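Local structure of glycosaminoglycan xylosylkinase (Hydra vulgaris, 5XOM) at residues 258-263 with 316-321; 265-270 with 310-315; 85-90 with 170-175; 90-95 with 190-195. The protein probably transfers phosphate to xylose in the glycosaminoglycan linkage, as expected of a Fam20-family kinase. All coordinates share one frame; numbering follows the deposited sequence.

In the fold
The four contacts form two clusters. Interactions 3 and 4 come first along the chain, their segments alternating; their centres are 10 Å apart, they share K90, and T87 OG1 lies 2.7 Å from K95 O, a probable hydrogen bond. They set strand 82-86, at the edge of the five-stranded antiparallel sheet, and the loop leading to strand 96-100 against helix 170-173 and the loop at 190-195. Interactions 1 and 2 follow, with centres 9 Å apart; both set helix 259-273 against helix 313-318 and the residues flanking it, and 2 falls between the segments of 1. Contact centres in one pair lie about 28 to 39 Å from those in the other, consistent with the sheet-rich and helical lobes of a kinase fold.

Interaction 1. Residues 258-263 with 316-321; sequences PRLLDL and VQCCRL
L260 and L261, which meet C318 and R320, ride on a helical turn whose D262 carboxylate is gripped by several groups: OD2 takes a salt bridge from R60 NH1 and a hydrogen bond from V292 N, and OD1 a salt bridge from R322 NH1. The contact itself is apolar and joins the start of helix 259-273 to the C-terminal end of helix 313-318, in what is probably the helical C-lobe. With L260 CG anti to the backbone N (chi1 172°), the fork of L260 meets C318 and R320: CD1 stops 4.0 Å from C318 SG, while CD2 lies 4.2 Å from R320 CD, standing obliquely to the guanidinium. From L261 one methyl does the touching, CD2 resting 4.0 Å from R320 CB and 4.1 Å from the backbone N of L321; the two side chains, L261 and R320, cross at about a right angle. C319 leaves helix 313-318 with a positive phi of 47°, and the chain then passes R320 across the leucines. With leucine methyls meeting a sulfur and the aliphatic part of an arginine, the junction rests on dispersion and burial, while disulfides from C318 to C245 and C319 to C378 tie this end of the helix covalently to the rest of the chain.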
loop_
_atom_site.group_PDB
_atom_site.type_symbol
_atom_site.label_atom_id
_atom_site.label_comp_id
_atom_site.label_asym_id
_atom_site.label_seq_id
_atom_site.Cartn_x
_atom_site.Cartn_y
_atom_site.Cartn_z
ATOM N N PRO A 258 1.315 19.757 -17.635
ATOM C CA PRO A 258 2.037 18.484 -17.756
ATOM C C PRO A 258 1.873 17.748 -19.078
ATOM O O PRO A 258 2.459 16.669 -19.218
ATOM C CB PRO A 258 1.424 17.662 -16.611
ATOM C CG PRO A 258 0.012 18.135 -16.562
ATOM C CD PRO A 258 0.043 19.607 -16.906
ATOM N N ARG A 259 1.117 18.276 -20.045
ATOM C CA ARG A 259 0.732 17.458 -21.194
ATOM C C ARG A 259 1.941 17.032 -22.014
ATOM O O ARG A 259 2.052 15.865 -22.403
ATOM C CB ARG A 259 -0.248 18.195 -22.096
ATOM C CG ARG A 259 -0.711 17.321 -23.244
ATOM C CD ARG A 259 -1.481 16.090 -22.748
ATOM N NE ARG A 259 -2.483 16.425 -21.745
ATOM C CZ ARG A 259 -3.712 16.821 -22.047
ATOM N NH1 ARG A 259 -4.098 16.935 -23.319
ATOM N NH2 ARG A 259 -4.569 17.109 -21.069
ATOM N N LEU A 260 2.850 17.964 -22.312
ATOM C CA LEU A 260 3.944 17.622 -23.219
ATOM C C LEU A 260 4.954 16.700 -22.546
ATOM O O LEU A 260 5.459 15.763 -23.175
ATOM C CB LEU A 260 4.624 18.894 -23.738
ATOM C CG LEU A 260 5.897 18.663 -24.554
ATOM C CD1 LEU A 260 5.542 18.087 -25.912
ATOM C CD2 LEU A 260 6.651 19.977 -24.738
ATOM N N LEU A 261 5.229 16.915 -21.259
ATOM C CA LEU A 261 6.102 15.982 -20.554
ATOM C C LEU A 261 5.450 14.610 -20.413
ATOM O O LEU A 261 6.151 13.590 -20.400
ATOM C CB LEU A 261 6.487 16.542 -19.186
ATOM C CG LEU A 261 7.438 17.737 -19.207
ATOM C CD1 LEU A 261 7.741 18.195 -17.786
ATOM C CD2 LEU A 261 8.715 17.378 -19.954
ATOM N N ASP A 262 4.120 14.559 -20.302
ATOM C CA ASP A 262 3.434 13.270 -20.324
ATOM C C ASP A 262 3.677 12.548 -21.643
ATOM O O ASP A 262 3.975 11.348 -21.658
ATOM C CB ASP A 262 1.935 13.448 -20.076
ATOM C CG ASP A 262 1.593 13.611 -18.600
ATOM O OD1 ASP A 262 2.521 13.672 -17.761
ATOM O OD2 ASP A 262 0.389 13.676 -18.278
ATOM N N LEU A 263 3.548 13.261 -22.767
ATOM C CA LEU A 263 3.762 12.608 -24.056
ATOM C C LEU A 263 5.207 12.165 -24.235
ATOM O O LEU A 263 5.467 11.168 -24.919
ATOM C CB LEU A 263 3.359 13.529 -25.209
ATOM C CG LEU A 263 1.892 13.950 -25.307
ATOM C CD1 LEU A 263 1.680 14.864 -26.505
ATOM C CD2 LEU A 263 0.974 12.736 -25.384
ATOM N N VAL A 316 13.327 13.219 -28.636
ATOM C CA VAL A 316 14.487 13.602 -29.439
ATOM C C VAL A 316 14.339 15.025 -29.971
ATOM O O VAL A 316 15.311 15.788 -30.016
ATOM C CB VAL A 316 14.699 12.589 -30.580
ATOM C CG1 VAL A 316 15.756 13.082 -31.551
ATOM C CG2 VAL A 316 15.100 11.230 -30.009
ATOM N N GLN A 317 13.127 15.405 -30.381
ATOM C CA GLN A 317 12.940 16.731 -30.956
ATOM C C GLN A 317 12.742 17.799 -29.885
ATOM O O GLN A 317 13.192 18.935 -30.058
ATOM C CB GLN A 317 11.770 16.715 -31.945
ATOM C CG GLN A 317 12.075 15.917 -33.217
ATOM C CD GLN A 317 10.937 15.928 -34.217
ATOM O OE1 GLN A 317 9.791 16.214 -33.875
ATOM N NE2 GLN A 317 11.248 15.633 -35.474
ATOM N N CYS A 318 12.084 17.461 -28.772
ATOM C CA CYS A 318 11.814 18.452 -27.734
ATOM C C CYS A 318 12.966 18.623 -26.751
ATOM O O CYS A 318 13.167 19.727 -26.233
ATOM C CB CYS A 318 10.545 18.076 -26.952
ATOM S SG CYS A 318 8.998 18.130 -27.912
ATOM N N CYS A 319 13.735 17.562 -26.498
ATOM C CA CYS A 319 14.806 17.574 -25.501
ATOM C C CYS A 319 14.331 18.194 -24.190
ATOM O O CYS A 319 14.924 19.136 -23.659
ATOM C CB CYS A 319 16.054 18.274 -26.037
ATOM S SG CYS A 319 17.022 17.206 -27.139
ATOM N N ARG A 320 13.198 17.698 -23.710
ATOM C CA ARG A 320 12.730 17.963 -22.362
ATOM C C ARG A 320 12.383 16.627 -21.725
ATOM O O ARG A 320 11.891 15.715 -22.400
ATOM C CB ARG A 320 11.522 18.905 -22.372
ATOM C CG ARG A 320 11.807 20.231 -23.090
ATOM C CD ARG A 320 10.535 21.009 -23.394
ATOM N NE ARG A 320 9.772 21.308 -22.190
ATOM C CZ ARG A 320 9.994 22.368 -21.418
ATOM N NH1 ARG A 320 10.950 23.233 -21.737
ATOM N NH2 ARG A 320 9.258 22.565 -20.330
ATOM N N LEU A 321 12.655 16.501 -20.434
ATOM C CA LEU A 321 12.428 15.238 -19.751
ATOM C C LEU A 321 12.093 15.530 -18.305
ATOM O O LEU A 321 12.818 16.272 -17.636
ATOM C CB LEU A 321 13.651 14.314 -19.838
ATOM C CG LEU A 321 13.537 12.965 -19.111
ATOM C CD1 LEU A 321 12.337 12.155 -19.598
ATOM C CD2 LEU A 321 14.819 12.158 -19.262
#

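Interaction 2. Residues 265-270 with 310-315; sequences DTSIFD and SILSPL
S267 sits against the turn that starts helix 313-318, with its CB doing the closest touching. That CB lies 3.5 Å from I311 O and 3.8 Å from P314 CG, so the carbonyl and the proline ring both touch it. Further out, OG stands between the backbone N and the carbonyl carbon (chi1 77°), near P314 CB and 4.0 Å from L315 N, and its hydrogen bond goes back to I264 O in its own helix, leaving the proline side a van der Waals contact. Next along the helix, I268 CG1 meets L312 CD2 at 3.9 Å, the two side chains crossing at a slant, and I268 CD1 reaches L315 CD2 at 4.3 Å. On the other flank D270 presents CB to I311 CG2 at 3.7 Å, its carboxylate being engaged by R278 NE in a salt bridge. The second segment is a 3-10 turn running into a helix with L312 at the N-cap position; S313 OG donates to S310 O at 2.9 Å, from the same face of that carbonyl as S313 N. The 5.3 Å approach of S267 CA and L312 CA brings the backbone of the 3-10 turn close to helix 259-273, which probably holds the place of helix alphaE in the C-lobe of protein kinases.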
loop_
_atom_site.group_PDB
_atom_site.type_symbol
_atom_site.label_atom_id
_atom_site.label_comp_id
_atom_site.label_asym_id
_atom_site.label_seq_id
_atom_site.Cartn_x
_atom_site.Cartn_y
_atom_site.Cartn_z
ATOM N N ASP A 265 7.189 11.167 -21.602
ATOM C CA ASP A 265 7.157 9.940 -20.805
ATOM C C ASP A 265 6.607 8.776 -21.617
ATOM O O ASP A 265 7.206 7.695 -21.676
ATOM C CB ASP A 265 6.289 10.124 -19.553
ATOM C CG ASP A 265 6.990 10.876 -18.432
ATOM O OD1 ASP A 265 8.221 11.069 -18.498
ATOM O OD2 ASP A 265 6.291 11.250 -17.461
ATOM N N THR A 266 5.438 8.980 -22.228
ATOM C CA THR A 266 4.757 7.900 -22.929
ATOM C C THR A 266 5.499 7.492 -24.198
ATOM O O THR A 266 5.406 6.332 -24.618
ATOM C CB THR A 266 3.312 8.312 -23.222
ATOM O OG1 THR A 266 2.618 8.497 -21.981
ATOM C CG2 THR A 266 2.578 7.249 -24.040
ATOM N N SER A 267 6.246 8.413 -24.815
ATOM C CA SER A 267 7.039 8.026 -25.978
ATOM C C SER A 267 8.192 7.115 -25.578
ATOM O O SER A 267 8.555 6.207 -26.334
ATOM C CB SER A 267 7.565 9.264 -26.704
ATOM O OG SER A 267 8.661 9.837 -26.014
ATOM N N ILE A 268 8.755 7.321 -24.387
ATOM C CA ILE A 268 9.775 6.415 -23.870
ATOM C C ILE A 268 9.166 5.049 -23.581
ATOM O O ILE A 268 9.730 4.007 -23.941
ATOM C CB ILE A 268 10.431 7.017 -22.615
ATOM C CG1 ILE A 268 11.312 8.210 -22.993
ATOM C CG2 ILE A 268 11.229 5.962 -21.851
ATOM C CD1 ILE A 268 11.744 9.041 -21.804
ATOM N N PHE A 269 8.000 5.036 -22.932
ATOM C CA PHE A 269 7.325 3.779 -22.632
ATOM C C PHE A 269 6.938 3.050 -23.915
ATOM O O PHE A 269 7.151 1.840 -24.038
ATOM C CB PHE A 269 6.105 4.069 -21.757
ATOM C CG PHE A 269 5.190 2.891 -21.531
ATOM C CD1 PHE A 269 5.488 1.936 -20.569
ATOM C CD2 PHE A 269 3.995 2.777 -22.234
ATOM C CE1 PHE A 269 4.641 0.868 -20.334
ATOM C CE2 PHE A 269 3.128 1.705 -22.000
ATOM C CZ PHE A 269 3.459 0.749 -21.045
ATOM N N ASP A 270 6.397 3.779 -24.894
ATOM C CA ASP A 270 6.019 3.155 -26.158
ATOM C C ASP A 270 7.233 2.661 -26.931
ATOM O O ASP A 270 7.154 1.640 -27.628
ATOM C CB ASP A 270 5.205 4.132 -27.007
ATOM C CG ASP A 270 3.750 4.210 -26.571
ATOM O OD1 ASP A 270 3.250 3.228 -25.964
ATOM O OD2 ASP A 270 3.100 5.242 -26.831
ATOM N N SER A 310 11.884 6.282 -34.283
ATOM C CA SER A 310 10.912 7.339 -34.549
ATOM C C SER A 310 9.872 7.462 -33.440
ATOM O O SER A 310 9.273 8.532 -33.285
ATOM C CB SER A 310 10.212 7.097 -35.888
ATOM O OG SER A 310 9.492 5.871 -35.874
ATOM N N ILE A 311 9.632 6.391 -32.677
ATOM C CA ILE A 311 8.692 6.478 -31.558
ATOM C C ILE A 311 9.169 7.495 -30.530
ATOM O O ILE A 311 8.357 8.181 -29.893
ATOM C CB ILE A 311 8.493 5.086 -30.928
ATOM C CG1 ILE A 311 8.008 4.086 -31.987
ATOM C CG2 ILE A 311 7.524 5.167 -29.757
ATOM C CD1 ILE A 311 7.886 2.631 -31.471
ATOM N N LEU A 312 10.489 7.640 -30.375
ATOM C CA LEU A 312 11.070 8.559 -29.405
ATOM C C LEU A 312 11.085 10.005 -29.884
ATOM O O LEU A 312 11.673 10.847 -29.202
ATOM C CB LEU A 312 12.508 8.139 -29.072
ATOM C CG LEU A 312 12.756 7.023 -28.066
ATOM C CD1 LEU A 312 14.247 6.748 -28.016
ATOM C CD2 LEU A 312 12.203 7.370 -26.681
ATOM N N SER A 313 10.461 10.308 -31.024
ATOM C CA SER A 313 10.506 11.658 -31.582
ATOM C C SER A 313 10.131 12.765 -30.601
ATOM O O SER A 313 10.805 13.809 -30.618
ATOM C CB SER A 313 9.609 11.739 -32.823
ATOM O OG SER A 313 10.262 11.202 -33.955
ATOM N N PRO A 314 9.103 12.632 -29.748
ATOM C CA PRO A 314 8.854 13.705 -28.769
ATOM C C PRO A 314 10.058 13.996 -27.892
ATOM O O PRO A 314 10.364 15.167 -27.651
ATOM C CB PRO A 314 7.673 13.164 -27.952
ATOM C CG PRO A 314 6.966 12.261 -28.892
ATOM C CD PRO A 314 8.048 11.604 -29.693
ATOM N N LEU A 315 10.776 12.966 -27.430
ATOM C CA LEU A 315 11.955 13.230 -26.615
ATOM C C LEU A 315 13.097 13.790 -27.452
ATOM O O LEU A 315 13.754 14.754 -27.044
ATOM C CB LEU A 315 12.403 11.958 -25.888
ATOM C CG LEU A 315 13.721 12.099 -25.127
ATOM C CD1 LEU A 315 13.518 12.910 -23.858
ATOM C CD2 LEU A 315 14.285 10.724 -24.805
#

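Interaction 3. Residues 85-90 with 170-175; sequences ATTGYK and KKLATT
L172 and K171, on the short helix 170-173, pack against the end of strand 82-86, the edge strand of an antiparallel sheet that is consistent with the N-lobe of a kinase fold; the chain running on to Y89 starts the connection to strand 96-100, where protein kinases carry their glycine-rich loop. The leucine takes the buried side. Its CG is anti to the backbone N (chi1 166°), and the fork meets the strand: CD2 lies 3.8 Å from A85 CB, CD1 faces T87 CB, and L172 CB comes 3.9 Å from T86 CA. T87 answers with its methyl, CG2 being 3.7 Å from L172 CA, whereas its OG1 is turned to a hydrogen bond with K95 O. A85 and L172 also both touch V164, so helix 160-164 joins the same apolar patch.

K171 runs along the more open side. Its chain, bent at chi3 (-48°), lays CD 3.3 Å from T87 O and 3.5 Å from Y89 CE2. The tyrosine ring and the lysine chain cross at a slant, and the lysine meets the ring through its methylenes CG and CD. K171 NZ stands 5.4 Å from K90 NZ. After the helix, T175 N and T175 OG1 both reach L172 O; the hydroxyl donates to it at 2.9 Å, in the carbonyl plane and on a lone pair.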
loop_
_atom_site.group_PDB
_atom_site.type_symbol
_atom_site.label_atom_id
_atom_site.label_comp_id
_atom_site.label_asym_id
_atom_site.label_seq_id
_atom_site.Cartn_x
_atom_site.Cartn_y
_atom_site.Cartn_z
ATOM N N ALA A 85 -21.411 -11.048 -21.713
ATOM C CA ALA A 85 -20.364 -10.935 -22.719
ATOM C C ALA A 85 -20.951 -10.350 -23.996
ATOM O O ALA A 85 -22.036 -10.750 -24.422
ATOM C CB ALA A 85 -19.716 -12.296 -23.015
ATOM N N THR A 86 -20.237 -9.396 -24.595
ATOM C CA THR A 86 -20.677 -8.793 -25.846
ATOM C C THR A 86 -19.473 -8.314 -26.649
ATOM O O THR A 86 -18.318 -8.518 -26.268
ATOM C CB THR A 86 -21.656 -7.642 -25.597
ATOM O OG1 THR A 86 -22.147 -7.162 -26.857
ATOM C CG2 THR A 86 -20.979 -6.512 -24.855
ATOM N N THR A 87 -19.767 -7.682 -27.784
ATOM C CA THR A 87 -18.757 -7.147 -28.681
ATOM C C THR A 87 -19.393 -6.012 -29.474
ATOM O O THR A 87 -20.620 -5.915 -29.567
ATOM C CB THR A 87 -18.214 -8.235 -29.616
ATOM O OG1 THR A 87 -17.006 -7.781 -30.228
ATOM C CG2 THR A 87 -19.239 -8.572 -30.705
ATOM N N GLY A 88 -18.556 -5.138 -30.043
ATOM C CA GLY A 88 -19.021 -3.899 -30.625
ATOM C C GLY A 88 -18.691 -3.747 -32.104
ATOM O O GLY A 88 -17.840 -4.450 -32.662
ATOM N N TYR A 89 -19.371 -2.782 -32.730
ATOM C CA TYR A 89 -19.136 -2.446 -34.129
ATOM C C TYR A 89 -18.015 -1.434 -34.294
ATOM O O TYR A 89 -17.430 -1.335 -35.379
ATOM C CB TYR A 89 -20.409 -1.884 -34.774
ATOM C CG TYR A 89 -21.509 -2.896 -35.027
ATOM C CD1 TYR A 89 -21.547 -3.630 -36.208
ATOM C CD2 TYR A 89 -22.524 -3.098 -34.099
ATOM C CE1 TYR A 89 -22.557 -4.548 -36.452
ATOM C CE2 TYR A 89 -23.538 -4.014 -34.332
ATOM C CZ TYR A 89 -23.551 -4.736 -35.510
ATOM O OH TYR A 89 -24.560 -5.648 -35.742
ATOM N N LYS A 90 -17.718 -0.684 -33.241
ATOM C CA LYS A 90 -16.700 0.350 -33.272
ATOM C C LYS A 90 -15.311 -0.258 -33.108
ATOM O O LYS A 90 -15.132 -1.303 -32.475
ATOM C CB LYS A 90 -16.949 1.377 -32.164
ATOM C CG LYS A 90 -16.900 0.809 -30.734
ATOM C CD LYS A 90 -18.210 0.143 -30.305
ATOM C CE LYS A 90 -18.099 -0.446 -28.908
ATOM N NZ LYS A 90 -19.386 -1.052 -28.479
ATOM N N LYS A 170 -26.499 -11.506 -28.385
ATOM C CA LYS A 170 -26.593 -11.943 -29.770
ATOM C C LYS A 170 -25.517 -11.341 -30.656
ATOM O O LYS A 170 -25.013 -12.012 -31.562
ATOM C CB LYS A 170 -27.925 -11.578 -30.403
ATOM C CG LYS A 170 -28.484 -12.702 -31.181
ATOM C CD LYS A 170 -29.264 -12.032 -32.262
ATOM C CE LYS A 170 -29.947 -13.061 -33.106
ATOM N NZ LYS A 170 -30.639 -12.295 -34.130
ATOM N N LYS A 171 -25.160 -10.081 -30.420
ATOM C CA LYS A 171 -24.169 -9.429 -31.263
ATOM C C LYS A 171 -22.875 -10.224 -31.303
ATOM O O LYS A 171 -22.228 -10.322 -32.354
ATOM C CB LYS A 171 -23.900 -8.011 -30.767
ATOM C CG LYS A 171 -23.848 -6.953 -31.850
ATOM C CD LYS A 171 -23.451 -5.617 -31.243
ATOM C CE LYS A 171 -24.265 -5.295 -29.999
ATOM N NZ LYS A 171 -23.853 -3.990 -29.409
ATOM N N LEU A 172 -22.491 -10.812 -30.175
ATOM C CA LEU A 172 -21.281 -11.613 -30.097
ATOM C C LEU A 172 -21.540 -13.066 -30.480
ATOM O O LEU A 172 -20.770 -13.648 -31.254
ATOM C CB LEU A 172 -20.695 -11.528 -28.682
ATOM C CG LEU A 172 -19.621 -12.543 -28.293
ATOM C CD1 LEU A 172 -18.351 -12.306 -29.091
ATOM C CD2 LEU A 172 -19.322 -12.466 -26.801
ATOM N N ALA A 173 -22.631 -13.648 -29.973
ATOM C CA ALA A 173 -22.908 -15.066 -30.193
ATOM C C ALA A 173 -22.983 -15.414 -31.678
ATOM O O ALA A 173 -22.527 -16.487 -32.091
ATOM C CB ALA A 173 -24.203 -15.463 -29.485
ATOM N N THR A 174 -23.560 -14.531 -32.497
ATOM C CA THR A 174 -23.716 -14.855 -33.914
ATOM C C THR A 174 -22.405 -14.841 -34.686
ATOM O O THR A 174 -22.427 -15.139 -35.886
ATOM C CB THR A 174 -24.695 -13.893 -34.593
ATOM O OG1 THR A 174 -24.156 -12.560 -34.579
ATOM C CG2 THR A 174 -26.031 -13.898 -33.877
ATOM N N THR A 175 -21.274 -14.514 -34.060
ATOM C CA THR A 175 -19.986 -14.575 -34.743
ATOM C C THR A 175 -19.145 -15.748 -34.259
ATOM O O THR A 175 -17.955 -15.827 -34.587
ATOM C CB THR A 175 -19.207 -13.261 -34.578
ATOM O OG1 THR A 175 -18.772 -13.114 -33.222
ATOM C CG2 THR A 175 -20.074 -12.073 -34.947
#

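Interaction 4. Residues 90-95 with 190-195; sequences KGTQLK and CLYCNR
G91 and L191 supply the backbone hydrogen bond between the two loops: L191 N donates to G91 O at 3.1 Å with an N-H...O angle of 164°. Segment 90-95 belongs to the connection between strands 82-86 and 96-100, which probably corresponds to the glycine-rich loop of kinases. G91 has a positive phi of 99°, a backbone shape that suits glycine, and its carbonyl is turned to the partner. The same oxygen is walled by the L191 side chain: CG, set anti to the carbonyl carbon, comes within 3.2 Å of G91 O.

Next to it T92 holds OG1 anti to its backbone N (chi1 165°), and this hydroxyl oxygen meets the Y192 ring at its edge, near the ring plane, 3.2 Å from CD2. It thus faces ring hydrogens rather than the pi cloud. Q93 NE2 also gives a weak hydrogen bond to T92 OG1, and Q93 OE1 accepts one from D130 N.

The centre is sulfur. C190 and C193 form a CxxC disulfide bridging a type I turn, with different rotamers: C190 SG lies between the backbone N and the carbonyl carbon, C193 SG anti to its carbonyl carbon. C190 SG rests against the backbone, 3.7 Å from T92 O, and C193 SG lies 3.8 Å from L94 CB. One nearly straight bond and packing against a disulfide-braced turn join the loops, C193 SG giving L94 an apolar contact.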
loop_
_atom_site.group_PDB
_atom_site.type_symbol
_atom_site.label_atom_id
_atom_site.label_comp_id
_atom_site.label_asym_id
_atom_site.label_seq_id
_atom_site.Cartn_x
_atom_site.Cartn_y
_atom_site.Cartn_z
ATOM N N LYS A 90 -17.718 -0.684 -33.241
ATOM C CA LYS A 90 -16.700 0.350 -33.272
ATOM C C LYS A 90 -15.311 -0.258 -33.108
ATOM O O LYS A 90 -15.132 -1.303 -32.475
ATOM C CB LYS A 90 -16.949 1.377 -32.164
ATOM C CG LYS A 90 -16.900 0.809 -30.734
ATOM C CD LYS A 90 -18.210 0.143 -30.305
ATOM C CE LYS A 90 -18.099 -0.446 -28.908
ATOM N NZ LYS A 90 -19.386 -1.052 -28.479
ATOM N N GLY A 91 -14.324 0.410 -33.684
ATOM C CA GLY A 91 -12.944 0.011 -33.522
ATOM C C GLY A 91 -12.424 -0.794 -34.699
ATOM O O GLY A 91 -13.147 -1.164 -35.626
ATOM N N THR A 92 -11.122 -1.057 -34.633
ATOM C CA THR A 92 -10.397 -1.765 -35.671
ATOM C C THR A 92 -10.039 -3.191 -35.287
ATOM O O THR A 92 -9.698 -3.987 -36.168
ATOM C CB THR A 92 -9.100 -1.009 -35.981
ATOM O OG1 THR A 92 -8.213 -1.848 -36.733
ATOM C CG2 THR A 92 -8.416 -0.596 -34.678
ATOM N N GLN A 93 -10.123 -3.528 -34.004
ATOM C CA GLN A 93 -9.547 -4.751 -33.468
ATOM C C GLN A 93 -10.626 -5.677 -32.928
ATOM O O GLN A 93 -11.618 -5.223 -32.348
ATOM C CB GLN A 93 -8.532 -4.422 -32.379
ATOM C CG GLN A 93 -7.326 -3.676 -32.922
ATOM C CD GLN A 93 -6.613 -4.449 -34.018
ATOM O OE1 GLN A 93 -6.323 -5.636 -33.868
ATOM N NE2 GLN A 93 -6.339 -3.780 -35.133
ATOM N N LEU A 94 -10.423 -6.979 -33.110
ATOM C CA LEU A 94 -11.354 -7.951 -32.557
ATOM C C LEU A 94 -11.133 -8.058 -31.055
ATOM O O LEU A 94 -10.005 -8.270 -30.596
ATOM C CB LEU A 94 -11.173 -9.310 -33.230
ATOM C CG LEU A 94 -11.975 -10.464 -32.632
ATOM C CD1 LEU A 94 -13.448 -10.101 -32.614
ATOM C CD2 LEU A 94 -11.755 -11.729 -33.459
ATOM N N LYS A 95 -12.203 -7.874 -30.291
ATOM C CA LYS A 95 -12.166 -8.014 -28.842
ATOM C C LYS A 95 -13.583 -8.291 -28.361
ATOM O O LYS A 95 -14.540 -8.252 -29.135
ATOM C CB LYS A 95 -11.591 -6.764 -28.172
ATOM C CG LYS A 95 -12.467 -5.529 -28.323
ATOM C CD LYS A 95 -11.694 -4.271 -27.947
ATOM C CE LYS A 95 -12.534 -3.016 -28.127
ATOM N NZ LYS A 95 -11.738 -1.790 -27.830
ATOM N N CYS A 190 -16.311 -5.752 -35.573
ATOM C CA CYS A 190 -15.548 -4.518 -35.739
ATOM C C CYS A 190 -15.311 -4.236 -37.226
ATOM O O CYS A 190 -15.694 -5.014 -38.104
ATOM C CB CYS A 190 -14.235 -4.624 -34.972
ATOM S SG CYS A 190 -13.002 -5.639 -35.815
ATOM N N LEU A 191 -14.666 -3.097 -37.514
ATOM C CA LEU A 191 -14.516 -2.645 -38.900
ATOM C C LEU A 191 -13.823 -3.691 -39.765
ATOM O O LEU A 191 -14.266 -3.982 -40.883
ATOM C CB LEU A 191 -13.725 -1.343 -38.968
ATOM C CG LEU A 191 -14.299 -0.049 -38.409
ATOM C CD1 LEU A 191 -13.223 1.042 -38.459
ATOM C CD2 LEU A 191 -15.587 0.349 -39.144
ATOM N N TYR A 192 -12.715 -4.252 -39.281
ATOM C CA TYR A 192 -11.969 -5.243 -40.048
ATOM C C TYR A 192 -12.308 -6.662 -39.637
ATOM O O TYR A 192 -11.693 -7.607 -40.138
ATOM C CB TYR A 192 -10.467 -5.012 -39.882
ATOM C CG TYR A 192 -10.028 -3.633 -40.311
ATOM C CD1 TYR A 192 -10.556 -3.043 -41.438
ATOM C CD2 TYR A 192 -9.096 -2.922 -39.585
ATOM C CE1 TYR A 192 -10.166 -1.776 -41.833
ATOM C CE2 TYR A 192 -8.703 -1.647 -39.978
ATOM C CZ TYR A 192 -9.240 -1.080 -41.103
ATOM O OH TYR A 192 -8.854 0.186 -41.500
ATOM N N CYS A 193 -13.301 -6.830 -38.770
ATOM C CA CYS A 193 -13.675 -8.155 -38.312
ATOM C C CYS A 193 -14.407 -8.897 -39.423
ATOM O O CYS A 193 -15.308 -8.346 -40.063
ATOM C CB CYS A 193 -14.541 -8.036 -37.060
ATOM S SG CYS A 193 -13.608 -7.581 -35.564
ATOM N N ASN A 194 -14.000 -10.138 -39.673
ATOM C CA ASN A 194 -14.693 -10.960 -40.655
ATOM C C ASN A 194 -14.412 -12.429 -40.385
ATOM O O ASN A 194 -13.446 -12.792 -39.706
ATOM C CB ASN A 194 -14.300 -10.597 -42.091
ATOM C CG ASN A 194 -12.858 -10.905 -42.388
ATOM O OD1 ASN A 194 -12.518 -12.022 -42.777
ATOM N ND2 ASN A 194 -11.993 -9.914 -42.209
ATOM N N ARG A 195 -15.270 -13.263 -40.975
ATOM C CA ARG A 195 -15.283 -14.699 -40.727
ATOM C C ARG A 195 -13.966 -15.372 -41.106
ATOM O O ARG A 195 -13.624 -16.422 -40.550
ATOM C CB ARG A 195 -16.461 -15.310 -41.492
ATOM C CG ARG A 195 -16.444 -16.808 -41.685
ATOM C CD ARG A 195 -17.693 -17.247 -42.433
ATOM N NE ARG A 195 -18.171 -18.559 -42.011
ATOM C CZ ARG A 195 -19.245 -18.745 -41.248
ATOM N NH1 ARG A 195 -19.960 -17.701 -40.846
ATOM N NH2 ARG A 195 -19.614 -19.971 -40.902
#